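Local coordinates for conjugal transfer protein TRWB (Escherichia coli, PDB 1E9R) that acts as the coupling protein of bacterial conjugation, probably linking DNA to the secretion channel as a hexameric ring driven by nucleotide hydrolysis, at residues G10-K15 with V365-Y370; T64-L69 with V341-S346; V68-L73 with W282-E287. One frame throughout, in Å; residues are numbered along the deposited sequence.

Interactions 2 and 3 lie in the P-loop NTPase-like core, which probably binds nucleotide, and share helix 66-79, with centres about 11 Å apart and V68 and L69 common to both. The helix starts at the sulfate site in interaction 2, against the end of strand 339-342, and continues in interaction 3 across strand 281-285 of the same mixed sheet. Interaction 1 stands well apart, its centre about 30 Å from that of interaction 2 and about 38 Å from that of interaction 3, in a small antiparallel sheet. Along the chain, 10-15 comes first and 365-370 last. Interactions 1 and 2 both touch the second subunit, so the outlying sheet and the core each take part in the six-chain assembly.

Interaction 1: residues G10-K15 with V365-Y370; sequences GGAPFK and VERDRY
R367 lays its long side chain along the backbone of A12, P13 and F14. R367 CG comes within 3.4 Å of F14 CA, and a bend about the CG-CD bond (chi3 -66°) keeps the guanidinium beside residues 12 and 13. The CB of A12 sits over one face of that flat group, offset toward its rim, while P13 O lies at its edge, near its plane. NH1 is 2.6 Å from A12 O; NH2 is taken by a salt bridge to E389 on strand 384-390. An arginine suits this place because its aliphatic stem packs on the loop backbone while its guanidinium reaches E389. R386 of the second subunit packs on both A12 and R367.

F14 meets the same strand two residues earlier, its side chain crossing that of V365 at about a right angle. V365 CG2 is poised over a face of its ring in a CH-pi contact, 3.6 Å from the centroid and 15° off the normal. H363 and F14 pair edge-to-face, so a flat aromatic suits a place where a methyl lies over one face and a second ring packs at a steep angle.

K15 supplies the backbone link: its N donates to E366 O over 2.8 Å, within the carbonyl plane. Its chain, extended as far as CE, passes D368, with K15 CD 3.5 Å from D368 OD1; a final bend then takes the amine away.

The loop before strand 16-18 is thus tied to the central strand of a three-stranded antiparallel sheet by a directional backbone bond and apolar surface, while the separated charges of K15 and D368 probably add only diffuse attraction.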
loop_
_atom_site.group_PDB
_atom_site.type_symbol
_atom_site.label_atom_id
_atom_site.label_comp_id
_atom_site.label_asym_id
_atom_site.label_seq_id
_atom_site.Cartn_x
_atom_site.Cartn_y
_atom_site.Cartn_z
ATOM N N GLY B 10 -10.696 -34.143 -14.927
ATOM C CA GLY B 10 -9.946 -33.903 -16.148
ATOM C C GLY B 10 -8.497 -34.352 -16.127
ATOM O O GLY B 10 -7.870 -34.477 -17.180
ATOM N N GLY B 11 -7.955 -34.590 -14.937
ATOM C CA GLY B 11 -6.576 -35.028 -14.839
ATOM C C GLY B 11 -6.407 -36.521 -15.054
ATOM O O GLY B 11 -7.287 -37.197 -15.596
ATOM N N ALA B 12 -5.264 -37.040 -14.619
ATOM C CA ALA B 12 -4.965 -38.458 -14.764
ATOM C C ALA B 12 -5.770 -39.302 -13.789
ATOM O O ALA B 12 -5.895 -38.956 -12.611
ATOM C CB ALA B 12 -3.486 -38.694 -14.540
ATOM N N PRO B 13 -6.338 -40.424 -14.269
ATOM C CA PRO B 13 -7.128 -41.304 -13.401
ATOM C C PRO B 13 -6.279 -41.764 -12.211
ATOM O O PRO B 13 -5.057 -41.881 -12.327
ATOM C CB PRO B 13 -7.503 -42.456 -14.330
ATOM C CG PRO B 13 -7.614 -41.773 -15.669
ATOM C CD PRO B 13 -6.386 -40.883 -15.669
ATOM N N PHE B 14 -6.919 -42.007 -11.072
ATOM C CA PHE B 14 -6.195 -42.437 -9.889
ATOM C C PHE B 14 -6.758 -43.678 -9.208
ATOM O O PHE B 14 -7.894 -44.090 -9.452
ATOM C CB PHE B 14 -6.109 -41.303 -8.871
ATOM C CG PHE B 14 -7.429 -40.657 -8.544
ATOM C CD1 PHE B 14 -7.947 -39.650 -9.359
ATOM C CD2 PHE B 14 -8.134 -41.019 -7.395
ATOM C CE1 PHE B 14 -9.149 -39.000 -9.034
ATOM C CE2 PHE B 14 -9.332 -40.381 -7.062
ATOM C CZ PHE B 14 -9.842 -39.364 -7.888
ATOM N N LYS B 15 -5.944 -44.261 -8.336
ATOM C CA LYS B 15 -6.316 -45.464 -7.616
ATOM C C LYS B 15 -7.227 -45.132 -6.450
ATOM O O LYS B 15 -8.355 -45.618 -6.388
ATOM C CB LYS B 15 -5.058 -46.177 -7.101
ATOM C CG LYS B 15 -5.198 -47.689 -6.893
ATOM C CD LYS B 15 -3.901 -48.287 -6.324
ATOM C CE LYS B 15 -3.848 -49.816 -6.447
ATOM N NZ LYS B 15 -4.961 -50.498 -5.728
ATOM N N VAL B 365 -4.498 -37.505 -3.675
ATOM C CA VAL B 365 -4.834 -38.754 -4.333
ATOM C C VAL B 365 -3.639 -39.710 -4.478
ATOM O O VAL B 365 -2.494 -39.274 -4.442
ATOM C CB VAL B 365 -5.415 -38.361 -5.731
ATOM C CG1 VAL B 365 -5.061 -39.363 -6.764
ATOM C CG2 VAL B 365 -6.917 -38.146 -5.635
ATOM N N GLU B 366 -3.906 -41.012 -4.624
ATOM C CA GLU B 366 -2.841 -42.009 -4.824
ATOM C C GLU B 366 -2.985 -42.565 -6.234
ATOM O O GLU B 366 -4.086 -42.940 -6.647
ATOM C CB GLU B 366 -2.942 -43.158 -3.818
ATOM C CG GLU B 366 -2.803 -42.721 -2.379
ATOM C CD GLU B 366 -2.733 -43.883 -1.411
ATOM O OE1 GLU B 366 -3.515 -44.846 -1.572
ATOM O OE2 GLU B 366 -1.906 -43.825 -0.476
ATOM N N ARG B 367 -1.875 -42.620 -6.968
ATOM C CA ARG B 367 -1.878 -43.112 -8.345
ATOM C C ARG B 367 -0.821 -44.171 -8.653
ATOM O O ARG B 367 0.243 -44.200 -8.039
ATOM C CB ARG B 367 -1.679 -41.944 -9.306
ATOM C CG ARG B 367 -2.875 -41.637 -10.159
ATOM C CD ARG B 367 -2.462 -40.768 -11.312
ATOM N NE ARG B 367 -2.016 -39.456 -10.865
ATOM C CZ ARG B 367 -2.826 -38.439 -10.580
ATOM N NH1 ARG B 367 -4.145 -38.565 -10.693
ATOM N NH2 ARG B 367 -2.310 -37.284 -10.187
ATOM N N ASP B 368 -1.121 -45.034 -9.620
ATOM C CA ASP B 368 -0.185 -46.072 -10.033
ATOM C C ASP B 368 0.858 -45.408 -10.903
ATOM O O ASP B 368 0.518 -44.743 -11.878
ATOM C CB ASP B 368 -0.904 -47.160 -10.834
ATOM C CG ASP B 368 -1.643 -48.151 -9.944
ATOM O OD1 ASP B 368 -1.404 -48.139 -8.715
ATOM O OD2 ASP B 368 -2.454 -48.948 -10.470
ATOM N N ARG B 369 2.127 -45.592 -10.559
ATOM C CA ARG B 369 3.208 -44.977 -11.323
ATOM C C ARG B 369 3.436 -45.544 -12.737
ATOM O O ARG B 369 4.005 -44.858 -13.594
ATOM C CB ARG B 369 4.508 -45.044 -10.516
ATOM C CG ARG B 369 4.419 -44.343 -9.177
ATOM C CD ARG B 369 5.795 -44.146 -8.568
ATOM N NE ARG B 369 5.749 -43.321 -7.360
ATOM C CZ ARG B 369 6.821 -42.809 -6.753
ATOM N NH1 ARG B 369 8.037 -43.028 -7.244
ATOM N NH2 ARG B 369 6.679 -42.071 -5.656
ATOM N N TYR B 370 2.989 -46.776 -12.989
ATOM C CA TYR B 370 3.175 -47.398 -14.305
ATOM C C TYR B 370 1.878 -47.514 -15.113
ATOM O O TYR B 370 0.788 -47.460 -14.496
ATOM C CB TYR B 370 3.797 -48.789 -14.145
ATOM C CG TYR B 370 5.041 -48.785 -13.296
ATOM C CD1 TYR B 370 4.971 -48.487 -11.932
ATOM C CD2 TYR B 370 6.295 -49.027 -13.858
ATOM C CE1 TYR B 370 6.110 -48.426 -11.148
ATOM C CE2 TYR B 370 7.446 -48.969 -13.081
ATOM C CZ TYR B 370 7.344 -48.663 -11.726
ATOM O OH TYR B 370 8.472 -48.576 -10.948
#

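Interaction 2: residues T64-L69 with V341-S346; sequences TGKSVL and VVLGGS. With SO4 (sulfate ion), chain I.
V341 and L69 reach toward each other tip to tip, V341 CG1 resting 3.6 Å from L69 CD1. V341 belongs to strand 339-342, beside strand 56-59, and L69 extends from the first turn of helix 66-79 to fill the angle between helix and sheet, where it also meets V58.

L343 gives up the most surface. Its CG lies beside its own backbone N (chi1 -82°), which directs the branched end at residues 64-66: L343 CD2 is 3.3 Å from K66 N and also touches G65 C, while L343 CB is 3.4 Å from T64 OG1. A leucine suits this place because it offers only carbon to the back of a loop whose amides face the other way. The T64 hydroxyl is hydrogen-bonded to A61 O.

At G344 the chain turns with positive phi (77°), which a residue without a side chain tolerates easily, and its O lies 3.3 Å from T64 CG2. Further on, S346 OG is hydrogen-bonded to F337 O of the second subunit, and R338 of that subunit packs on T64, so this edge of the site borders a subunit interface.

The sequence and geometry fit a Walker A P-loop, here holding a sulfate probably taken from the crystallisation liquor. G65 N donates to sulfate O1 over 2.7 Å, S67 N to O2 at a nearly straight 171°, and K66 NZ to O3 over 2.6 Å; NZ is also bonded to G60 O, which helps fix its position at the anion. K66 N and G63 N add further bonds. Amides at a helix start and a lysine thus grip the anion on one side while apolar packing backs the loop on the other, consistent with a cradle for nucleotide phosphate.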
loop_
_atom_site.group_PDB
_atom_site.type_symbol
_atom_site.label_atom_id
_atom_site.label_comp_id
_atom_site.label_asym_id
_atom_site.label_seq_id
_atom_site.Cartn_x
_atom_site.Cartn_y
_atom_site.Cartn_z
ATOM N N THR B 64 -21.264 -16.239 -20.076
ATOM C CA THR B 64 -21.097 -17.608 -19.611
ATOM C C THR B 64 -22.404 -18.318 -19.246
ATOM O O THR B 64 -22.422 -19.537 -19.106
ATOM C CB THR B 64 -20.126 -17.679 -18.414
ATOM O OG1 THR B 64 -20.536 -16.765 -17.392
ATOM C CG2 THR B 64 -18.727 -17.331 -18.862
ATOM N N GLY B 65 -23.489 -17.564 -19.086
ATOM C CA GLY B 65 -24.774 -18.172 -18.758
ATOM C C GLY B 65 -25.399 -17.898 -17.391
ATOM O O GLY B 65 -26.331 -18.599 -16.992
ATOM N N LYS B 66 -24.913 -16.887 -16.674
ATOM C CA LYS B 66 -25.442 -16.561 -15.350
ATOM C C LYS B 66 -26.954 -16.310 -15.343
ATOM O O LYS B 66 -27.673 -16.792 -14.461
ATOM C CB LYS B 66 -24.724 -15.326 -14.781
ATOM C CG LYS B 66 -23.221 -15.488 -14.592
ATOM C CD LYS B 66 -22.606 -14.274 -13.904
ATOM C CE LYS B 66 -22.682 -13.035 -14.778
ATOM N NZ LYS B 66 -21.824 -13.135 -15.975
ATOM N N SER B 67 -27.429 -15.546 -16.325
ATOM C CA SER B 67 -28.848 -15.217 -16.430
ATOM C C SER B 67 -29.673 -16.467 -16.699
ATOM O O SER B 67 -30.774 -16.619 -16.163
ATOM C CB SER B 67 -29.081 -14.194 -17.548
ATOM O OG SER B 67 -28.717 -14.722 -18.816
ATOM N N VAL B 68 -29.147 -17.357 -17.536
ATOM C CA VAL B 68 -29.855 -18.594 -17.842
ATOM C C VAL B 68 -30.035 -19.373 -16.550
ATOM O O VAL B 68 -31.129 -19.844 -16.254
ATOM C CB VAL B 68 -29.078 -19.476 -18.843
ATOM C CG1 VAL B 68 -29.752 -20.831 -18.970
ATOM C CG2 VAL B 68 -29.016 -18.801 -20.199
ATOM N N LEU B 69 -28.958 -19.490 -15.774
ATOM C CA LEU B 69 -28.992 -20.226 -14.509
ATOM C C LEU B 69 -29.946 -19.601 -13.513
ATOM O O LEU B 69 -30.721 -20.311 -12.873
ATOM C CB LEU B 69 -27.590 -20.316 -13.895
ATOM C CG LEU B 69 -27.413 -21.297 -12.732
ATOM C CD1 LEU B 69 -25.944 -21.603 -12.562
ATOM C CD2 LEU B 69 -27.994 -20.733 -11.450
ATOM N N VAL B 341 -21.261 -21.444 -7.745
ATOM C CA VAL B 341 -21.335 -21.940 -9.109
ATOM C C VAL B 341 -20.282 -21.160 -9.888
ATOM O O VAL B 341 -20.245 -19.928 -9.839
ATOM C CB VAL B 341 -22.709 -21.704 -9.771
ATOM C CG1 VAL B 341 -22.686 -22.248 -11.191
ATOM C CG2 VAL B 341 -23.807 -22.397 -8.976
ATOM N N VAL B 342 -19.414 -21.886 -10.585
ATOM C CA VAL B 342 -18.354 -21.286 -11.378
ATOM C C VAL B 342 -18.636 -21.520 -12.857
ATOM O O VAL B 342 -18.624 -22.657 -13.309
ATOM C CB VAL B 342 -16.984 -21.907 -11.018
ATOM C CG1 VAL B 342 -15.911 -21.400 -11.958
ATOM C CG2 VAL B 342 -16.626 -21.578 -9.575
ATOM N N LEU B 343 -18.908 -20.448 -13.602
ATOM C CA LEU B 343 -19.180 -20.548 -15.040
ATOM C C LEU B 343 -17.915 -20.217 -15.813
ATOM O O LEU B 343 -17.920 -20.119 -17.047
ATOM C CB LEU B 343 -20.291 -19.584 -15.445
ATOM C CG LEU B 343 -21.717 -20.063 -15.191
ATOM C CD1 LEU B 343 -21.844 -20.573 -13.783
ATOM C CD2 LEU B 343 -22.684 -18.926 -15.417
ATOM N N GLY B 344 -16.829 -20.030 -15.070
ATOM C CA GLY B 344 -15.545 -19.734 -15.680
ATOM C C GLY B 344 -15.294 -18.327 -16.197
ATOM O O GLY B 344 -16.149 -17.717 -16.857
ATOM N N GLY B 345 -14.096 -17.824 -15.890
ATOM C CA GLY B 345 -13.693 -16.498 -16.337
ATOM C C GLY B 345 -13.248 -16.476 -17.803
ATOM O O GLY B 345 -13.411 -17.459 -18.547
ATOM N N SER B 346 -12.689 -15.342 -18.219
ATOM C CA SER B 346 -12.218 -15.173 -19.582
ATOM C C SER B 346 -10.739 -15.520 -19.565
ATOM O O SER B 346 -10.096 -15.412 -18.523
ATOM C CB SER B 346 -12.436 -13.719 -20.014
ATOM O OG SER B 346 -12.044 -13.503 -21.356
HETATM S S SO4 I . -24.329 -14.129 -18.763
HETATM O O1 SO4 I . -24.207 -15.112 -19.846
HETATM O O2 SO4 I . -25.669 -14.264 -18.160
HETATM O O3 SO4 I . -23.284 -14.377 -17.749
HETATM O O4 SO4 I . -24.166 -12.778 -19.324
#

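Interaction 3: residues V68-L73 with W282-E287; sequences VLLREL and WLFIDE
Helix 68-73 runs nearly antiparallel to strand 282-285, at 164° with axes 10.1 Å apart. From the helix, L70 and L73 meet F284 and W282, branched apolar leucines suiting its buried face. This is the helix-on-sheet layer of a P-loop NTPase core: helix 66-79 is the crossover of a beta-alpha-beta unit from strand 56-59 to strand 83-89, and the strand it covers here lies between those two in the sheet. The sequence WLFIDE, apolar residues running into two acids, resembles a Walker B strand, as in related ATPases.

F284 carries the largest share. With CG turned opposite its carbonyl carbon (chi1 -77°), the ring rises from the sheet to slide past L70 in the opposite direction. L70 CG is 4.1 Å from F284 CD2, and the helix backbone comes close too, with L70 O 3.6 Å from F284 CE2. A flat ring suits the layer between helix and sheet, lying close under the helix backbone. L73 approaches the ring from its edge, its CB almost in the ring plane and 3.9 Å from F284 CE2.

The end of L70 goes the other way along the strand: its CD2 lies 4.0 Å from I285 O and also touches D286 CA, where the strand gives way to loop. I285 turns its own side chain away from the helix. E287 accepts a bond from Q316 N, joining this loop to the residue just after strand 309-315.

At the opposite end of the contact, L73 and W282 cross at about a right angle. An indole suits this position because NE1 of W282 is bonded to D82, while the broad apolar benzo corner brings CH2 to 4.1 Å from L73 CD2.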
loop_
_atom_site.group_PDB
_atom_site.type_symbol
_atom_site.label_atom_id
_atom_site.label_comp_id
_atom_site.label_asym_id
_atom_site.label_seq_id
_atom_site.Cartn_x
_atom_site.Cartn_y
_atom_site.Cartn_z
ATOM N N VAL B 68 -29.147 -17.357 -17.536
ATOM C CA VAL B 68 -29.855 -18.594 -17.842
ATOM C C VAL B 68 -30.035 -19.373 -16.550
ATOM O O VAL B 68 -31.129 -19.844 -16.254
ATOM C CB VAL B 68 -29.078 -19.476 -18.843
ATOM C CG1 VAL B 68 -29.752 -20.831 -18.970
ATOM C CG2 VAL B 68 -29.016 -18.801 -20.199
ATOM N N LEU B 69 -28.958 -19.490 -15.774
ATOM C CA LEU B 69 -28.992 -20.226 -14.509
ATOM C C LEU B 69 -29.946 -19.601 -13.513
ATOM O O LEU B 69 -30.721 -20.311 -12.873
ATOM C CB LEU B 69 -27.590 -20.316 -13.895
ATOM C CG LEU B 69 -27.413 -21.297 -12.732
ATOM C CD1 LEU B 69 -25.944 -21.603 -12.562
ATOM C CD2 LEU B 69 -27.994 -20.733 -11.450
ATOM N N LEU B 70 -29.885 -18.279 -13.365
ATOM C CA LEU B 70 -30.786 -17.592 -12.443
ATOM C C LEU B 70 -32.238 -17.742 -12.884
ATOM O O LEU B 70 -33.130 -17.885 -12.046
ATOM C CB LEU B 70 -30.453 -16.104 -12.341
ATOM C CG LEU B 70 -29.515 -15.712 -11.206
ATOM C CD1 LEU B 70 -28.122 -16.262 -11.489
ATOM C CD2 LEU B 70 -29.495 -14.195 -11.067
ATOM N N ARG B 71 -32.467 -17.702 -14.198
ATOM C CA ARG B 71 -33.816 -17.839 -14.755
ATOM C C ARG B 71 -34.382 -19.212 -14.373
ATOM O O ARG B 71 -35.520 -19.328 -13.906
ATOM C CB ARG B 71 -33.779 -17.686 -16.280
ATOM C CG ARG B 71 -35.099 -17.217 -16.884
ATOM C CD ARG B 71 -34.979 -16.980 -18.384
ATOM N NE ARG B 71 -33.960 -15.980 -18.695
ATOM C CZ ARG B 71 -32.972 -16.170 -19.566
ATOM N NH1 ARG B 71 -32.876 -17.327 -20.209
ATOM N NH2 ARG B 71 -32.076 -15.212 -19.794
ATOM N N GLU B 72 -33.572 -20.248 -14.563
ATOM C CA GLU B 72 -33.970 -21.605 -14.223
ATOM C C GLU B 72 -34.306 -21.750 -12.740
ATOM O O GLU B 72 -35.310 -22.355 -12.369
ATOM C CB GLU B 72 -32.850 -22.572 -14.582
ATOM C CG GLU B 72 -32.990 -23.914 -13.896
ATOM C CD GLU B 72 -31.930 -24.914 -14.316
ATOM O OE1 GLU B 72 -31.236 -24.688 -15.345
ATOM O OE2 GLU B 72 -31.808 -25.934 -13.604
ATOM N N LEU B 73 -33.447 -21.203 -11.893
ATOM C CA LEU B 73 -33.653 -21.270 -10.458
ATOM C C LEU B 73 -34.952 -20.577 -10.049
ATOM O O LEU B 73 -35.724 -21.104 -9.250
ATOM C CB LEU B 73 -32.476 -20.616 -9.740
ATOM C CG LEU B 73 -31.748 -21.478 -8.719
ATOM C CD1 LEU B 73 -30.581 -20.708 -8.183
ATOM C CD2 LEU B 73 -32.682 -21.873 -7.602
ATOM N N TRP B 282 -37.269 -15.432 -1.878
ATOM C CA TRP B 282 -36.046 -15.362 -2.667
ATOM C C TRP B 282 -35.694 -13.931 -3.053
ATOM O O TRP B 282 -36.571 -13.086 -3.220
ATOM C CB TRP B 282 -36.169 -16.191 -3.957
ATOM C CG TRP B 282 -36.307 -17.657 -3.731
ATOM C CD1 TRP B 282 -37.438 -18.329 -3.374
ATOM C CD2 TRP B 282 -35.261 -18.642 -3.803
ATOM N NE1 TRP B 282 -37.165 -19.667 -3.218
ATOM C CE2 TRP B 282 -35.837 -19.886 -3.474
ATOM C CE3 TRP B 282 -33.892 -18.586 -4.111
ATOM C CZ2 TRP B 282 -35.095 -21.071 -3.443
ATOM C CZ3 TRP B 282 -33.154 -19.768 -4.079
ATOM C CH2 TRP B 282 -33.760 -20.992 -3.748
ATOM N N LEU B 283 -34.395 -13.678 -3.187
ATOM C CA LEU B 283 -33.893 -12.382 -3.605
ATOM C C LEU B 283 -32.899 -12.693 -4.710
ATOM O O LEU B 283 -31.834 -13.251 -4.459
ATOM C CB LEU B 283 -33.168 -11.661 -2.463
ATOM C CG LEU B 283 -33.125 -10.121 -2.506
ATOM C CD1 LEU B 283 -31.847 -9.643 -1.816
ATOM C CD2 LEU B 283 -33.187 -9.600 -3.938
ATOM N N PHE B 284 -33.260 -12.351 -5.938
ATOM C CA PHE B 284 -32.395 -12.589 -7.082
ATOM C C PHE B 284 -31.716 -11.304 -7.497
ATOM O O PHE B 284 -32.396 -10.340 -7.853
ATOM C CB PHE B 284 -33.215 -13.132 -8.253
ATOM C CG PHE B 284 -33.573 -14.574 -8.111
ATOM C CD1 PHE B 284 -34.665 -14.959 -7.340
ATOM C CD2 PHE B 284 -32.787 -15.560 -8.714
ATOM C CE1 PHE B 284 -34.971 -16.305 -7.164
ATOM C CE2 PHE B 284 -33.079 -16.911 -8.550
ATOM C CZ PHE B 284 -34.175 -17.287 -7.774
ATOM N N ILE B 285 -30.385 -11.290 -7.444
ATOM C CA ILE B 285 -29.595 -10.123 -7.840
ATOM C C ILE B 285 -28.786 -10.499 -9.069
ATOM O O ILE B 285 -27.833 -11.261 -8.968
ATOM C CB ILE B 285 -28.620 -9.705 -6.736
ATOM C CG1 ILE B 285 -29.390 -9.440 -5.442
ATOM C CG2 ILE B 285 -27.836 -8.476 -7.170
ATOM C CD1 ILE B 285 -28.512 -9.065 -4.275
ATOM N N ASP B 286 -29.160 -9.960 -10.227
ATOM C CA ASP B 286 -28.469 -10.282 -11.485
ATOM C C ASP B 286 -26.959 -10.077 -11.448
ATOM O O ASP B 286 -26.204 -10.917 -11.922
ATOM C CB ASP B 286 -29.046 -9.457 -12.632
ATOM C CG ASP B 286 -28.809 -7.974 -12.452
ATOM O OD1 ASP B 286 -29.144 -7.434 -11.368
ATOM O OD2 ASP B 286 -28.288 -7.349 -13.401
ATOM N N GLU B 287 -26.533 -8.943 -10.903
ATOM C CA GLU B 287 -25.120 -8.607 -10.786
ATOM C C GLU B 287 -24.937 -7.855 -9.480
ATOM O O GLU B 287 -25.410 -6.737 -9.320
ATOM C CB GLU B 287 -24.675 -7.738 -11.964
ATOM C CG GLU B 287 -23.271 -7.174 -11.815
ATOM C CD GLU B 287 -22.242 -8.238 -11.468
ATOM O OE1 GLU B 287 -22.087 -9.201 -12.250
ATOM O OE2 GLU B 287 -21.588 -8.111 -10.411
#